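Local coordinates for glycosyl hydrolase, family 31/fibronectin type III domain protein (Clostridium perfringens, PDB 4UAP), which binds N-acetylgalactosamine through a calcium-bearing carbohydrate-binding module of family 32, probably helping to hold a family 31 glycoside hydrolase on galacto-configured glycans, at residues 21-29 against 140-148. Numbering follows the deposited sequence.
Sequences LDKLIDGTT and LAINEIEFY. With CA (calcium ion), chain D.
Glu144 and Asp26 meet at a calcium ion, their carboxylate planes 45° apart. Glu144 OE2 lies 2.3 Å from the calcium and Asp26 OD1 2.5 Å. Segment 21-29 adds Lys23 O, from its 3-10 turn, and both Thr28 O and Thr28 OG1, the strand adds Asn143 O, and Ser35 O completes seven ligands. Sharing the cation accounts for acceptors packed as closely as Thr28 O and Asn143 O, 3.0 Å apart.

With OE2 on the calcium and Glu144 OE1 taking Gly27 N at 2.7 Å, on the syn side but tilted out of the carboxylate plane, the Glu144 carboxylate is held at both oxygens; Thr28 N adds only a weak bond to OE2. A bend at chi2 (89°) turns the Glu144 chain back toward the loop.

Further out, Ile145 N reaches Leu24 O at 2.8 Å. Asn143 ND2 also bonds Thr29 O, from above its carbonyl plane, and Ser31 OG. Farther from the ion, Leu24 CD2 packs on Ile142 CG2 at 3.6 Å. The whole joins the loop after strand 6-9 to strand 141-149, about 10 Å from the bound sugar at the Asn143 side chain, consistent with the structural calcium site of the CBM32 beta-sandwich.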
loop_
_atom_site.group_PDB
_atom_site.type_symbol
_atom_site.label_atom_id
_atom_site.label_comp_id
_atom_site.label_asym_id
_atom_site.label_seq_id
_atom_site.Cartn_x
_atom_site.Cartn_y
_atom_site.Cartn_z
ATOM N N LEU A 21 9.034 -3.175 -2.336
ATOM C CA LEU A 21 7.712 -3.303 -2.954
ATOM C C LEU A 21 7.189 -4.735 -2.981
ATOM O O LEU A 21 5.991 -4.962 -2.896
ATOM C CB LEU A 21 7.756 -2.748 -4.386
ATOM C CG LEU A 21 8.030 -1.243 -4.496
ATOM C CD1 LEU A 21 8.253 -0.820 -5.952
ATOM C CD2 LEU A 21 6.894 -0.469 -3.882
ATOM N N ASP A 22 8.099 -5.692 -3.118
ATOM C CA ASP A 22 7.742 -7.101 -3.189
ATOM C C ASP A 22 6.997 -7.568 -1.944
ATOM O O ASP A 22 6.174 -8.485 -2.013
ATOM C CB ASP A 22 9.000 -7.950 -3.402
ATOM C CG ASP A 22 10.024 -7.759 -2.292
ATOM O OD1 ASP A 22 10.593 -6.650 -2.187
ATOM O OD2 ASP A 22 10.263 -8.713 -1.522
ATOM N N LYS A 23 7.264 -6.919 -0.812
ATOM C CA LYS A 23 6.617 -7.292 0.453
ATOM C C LYS A 23 5.141 -6.879 0.494
ATOM O O LYS A 23 4.412 -7.249 1.412
ATOM C CB LYS A 23 7.376 -6.681 1.639
ATOM C CG LYS A 23 8.797 -7.246 1.830
ATOM C CD LYS A 23 8.749 -8.749 2.117
ATOM C CE LYS A 23 10.147 -9.358 2.281
ATOM N NZ LYS A 23 10.724 -9.106 3.632
ATOM N N LEU A 24 4.703 -6.100 -0.489
ATOM C CA LEU A 24 3.287 -5.746 -0.583
ATOM C C LEU A 24 2.472 -6.900 -1.152
ATOM O O LEU A 24 1.264 -6.976 -0.939
ATOM C CB LEU A 24 3.079 -4.502 -1.462
ATOM C CG LEU A 24 3.651 -3.172 -0.971
ATOM C CD1 LEU A 24 3.540 -2.092 -2.075
ATOM C CD2 LEU A 24 2.953 -2.719 0.320
ATOM N N ILE A 25 3.128 -7.794 -1.884
ATOM C CA ILE A 25 2.402 -8.868 -2.556
ATOM C C ILE A 25 3.029 -10.250 -2.353
ATOM O O ILE A 25 2.783 -11.169 -3.135
ATOM C CB ILE A 25 2.289 -8.586 -4.074
ATOM C CG1 ILE A 25 3.675 -8.506 -4.711
ATOM C CG2 ILE A 25 1.561 -7.275 -4.331
ATOM C CD1 ILE A 25 3.655 -8.306 -6.217
ATOM N N ASP A 26 3.812 -10.418 -1.292
ATOM C CA ASP A 26 4.496 -11.695 -1.086
ATOM C C ASP A 26 3.622 -12.703 -0.340
ATOM O O ASP A 26 4.049 -13.825 -0.085
ATOM C CB ASP A 26 5.801 -11.489 -0.324
ATOM C CG ASP A 26 5.572 -10.940 1.063
ATOM O OD1 ASP A 26 4.795 -9.973 1.190
ATOM O OD2 ASP A 26 6.151 -11.477 2.031
ATOM N N GLY A 27 2.403 -12.303 0.008
ATOM C CA GLY A 27 1.468 -13.204 0.659
ATOM C C GLY A 27 1.620 -13.227 2.168
ATOM O O GLY A 27 1.228 -14.194 2.819
ATOM N N THR A 28 2.195 -12.171 2.735
ATOM C CA THR A 28 2.352 -12.076 4.181
ATOM C C THR A 28 1.580 -10.889 4.721
ATOM O O THR A 28 1.966 -9.744 4.499
ATOM C CB THR A 28 3.836 -11.932 4.600
ATOM O OG1 THR A 28 4.456 -10.888 3.835
ATOM C CG2 THR A 28 4.590 -13.241 4.366
ATOM N N THR A 29 0.510 -11.156 5.461
ATOM C CA THR A 29 -0.342 -10.072 5.945
ATOM C C THR A 29 -0.090 -9.700 7.403
ATOM O O THR A 29 -0.716 -8.780 7.926
ATOM C CB THR A 29 -1.829 -10.437 5.798
ATOM O OG1 THR A 29 -2.078 -11.663 6.493
ATOM C CG2 THR A 29 -2.204 -10.594 4.327
ATOM N N LEU A 140 6.486 5.017 7.167
ATOM C CA LEU A 140 5.347 4.295 6.604
ATOM C C LEU A 140 5.598 2.802 6.676
ATOM O O LEU A 140 6.680 2.340 6.309
ATOM C CB LEU A 140 5.111 4.699 5.138
ATOM C CG LEU A 140 3.949 3.968 4.457
ATOM C CD1 LEU A 140 2.610 4.429 5.046
ATOM C CD2 LEU A 140 3.988 4.162 2.955
ATOM N N ALA A 141 4.600 2.051 7.131
ATOM C CA ALA A 141 4.678 0.597 7.143
ATOM C C ALA A 141 3.378 0.016 6.616
ATOM O O ALA A 141 2.299 0.349 7.101
ATOM C CB ALA A 141 4.966 0.074 8.554
ATOM N N ILE A 142 3.485 -0.856 5.620
ATOM C CA ILE A 142 2.332 -1.563 5.080
ATOM C C ILE A 142 2.645 -3.057 5.027
ATOM O O ILE A 142 3.696 -3.447 4.525
ATOM C CB ILE A 142 1.967 -1.041 3.672
ATOM C CG1 ILE A 142 1.609 0.452 3.740
ATOM C CG2 ILE A 142 0.827 -1.865 3.070
ATOM C CD1 ILE A 142 1.411 1.110 2.342
ATOM N N ASN A 143 1.749 -3.889 5.559
ATOM C CA ASN A 143 1.969 -5.338 5.574
ATOM C C ASN A 143 1.799 -5.994 4.212
ATOM O O ASN A 143 2.560 -6.869 3.828
ATOM C CB ASN A 143 1.003 -6.022 6.550
ATOM C CG ASN A 143 1.121 -5.497 7.955
ATOM O OD1 ASN A 143 2.013 -4.699 8.265
ATOM N ND2 ASN A 143 0.225 -5.956 8.832
ATOM N N GLU A 144 0.763 -5.588 3.493
ATOM C CA GLU A 144 0.344 -6.311 2.301
ATOM C C GLU A 144 -0.773 -5.534 1.643
ATOM O O GLU A 144 -1.516 -4.827 2.319
ATOM C CB GLU A 144 -0.140 -7.734 2.653
ATOM C CG GLU A 144 -0.412 -8.649 1.424
ATOM C CD GLU A 144 0.822 -9.435 0.976
ATOM O OE1 GLU A 144 0.717 -10.246 0.035
ATOM O OE2 GLU A 144 1.909 -9.245 1.563
ATOM N N ILE A 145 -0.880 -5.652 0.326
ATOM C CA ILE A 145 -2.050 -5.162 -0.376
ATOM C C ILE A 145 -2.545 -6.305 -1.245
ATOM O O ILE A 145 -1.775 -6.862 -2.023
ATOM C CB ILE A 145 -1.749 -3.906 -1.227
ATOM C CG1 ILE A 145 -1.288 -2.758 -0.312
ATOM C CG2 ILE A 145 -2.995 -3.503 -2.032
ATOM C CD1 ILE A 145 -0.861 -1.459 -1.054
ATOM N N GLU A 146 -3.813 -6.674 -1.064
ATOM C CA GLU A 146 -4.439 -7.794 -1.777
ATOM C C GLU A 146 -5.534 -7.320 -2.717
ATOM O O GLU A 146 -6.285 -6.404 -2.380
ATOM C CB GLU A 146 -5.044 -8.795 -0.784
ATOM C CG GLU A 146 -4.033 -9.485 0.091
ATOM C CD GLU A 146 -4.655 -10.560 0.942
ATOM O OE1 GLU A 146 -5.877 -10.478 1.202
ATOM O OE2 GLU A 146 -3.924 -11.489 1.348
ATOM N N PHE A 147 -5.639 -7.963 -3.878
ATOM C CA PHE A 147 -6.649 -7.609 -4.877
ATOM C C PHE A 147 -7.624 -8.773 -5.059
ATOM O O PHE A 147 -7.210 -9.919 -5.222
ATOM C CB PHE A 147 -5.977 -7.235 -6.211
ATOM C CG PHE A 147 -5.134 -5.989 -6.123
ATOM C CD1 PHE A 147 -3.860 -6.037 -5.577
ATOM C CD2 PHE A 147 -5.631 -4.769 -6.549
ATOM C CE1 PHE A 147 -3.092 -4.890 -5.463
ATOM C CE2 PHE A 147 -4.874 -3.621 -6.452
ATOM C CZ PHE A 147 -3.597 -3.679 -5.903
ATOM N N TYR A 148 -8.916 -8.481 -4.994
ATOM C CA TYR A 148 -9.939 -9.525 -5.080
ATOM C C TYR A 148 -10.741 -9.384 -6.363
ATOM O O TYR A 148 -11.408 -8.369 -6.583
ATOM C CB TYR A 148 -10.867 -9.474 -3.864
ATOM C CG TYR A 148 -10.220 -9.995 -2.605
ATOM C CD1 TYR A 148 -9.396 -9.182 -1.832
ATOM C CD2 TYR A 148 -10.420 -11.305 -2.198
ATOM C CE1 TYR A 148 -8.794 -9.664 -0.677
ATOM C CE2 TYR A 148 -9.832 -11.796 -1.054
ATOM C CZ TYR A 148 -9.016 -10.980 -0.299
ATOM O OH TYR A 148 -8.430 -11.488 0.835
HETATM CA CA CA D . 3.650 -8.705 2.989
#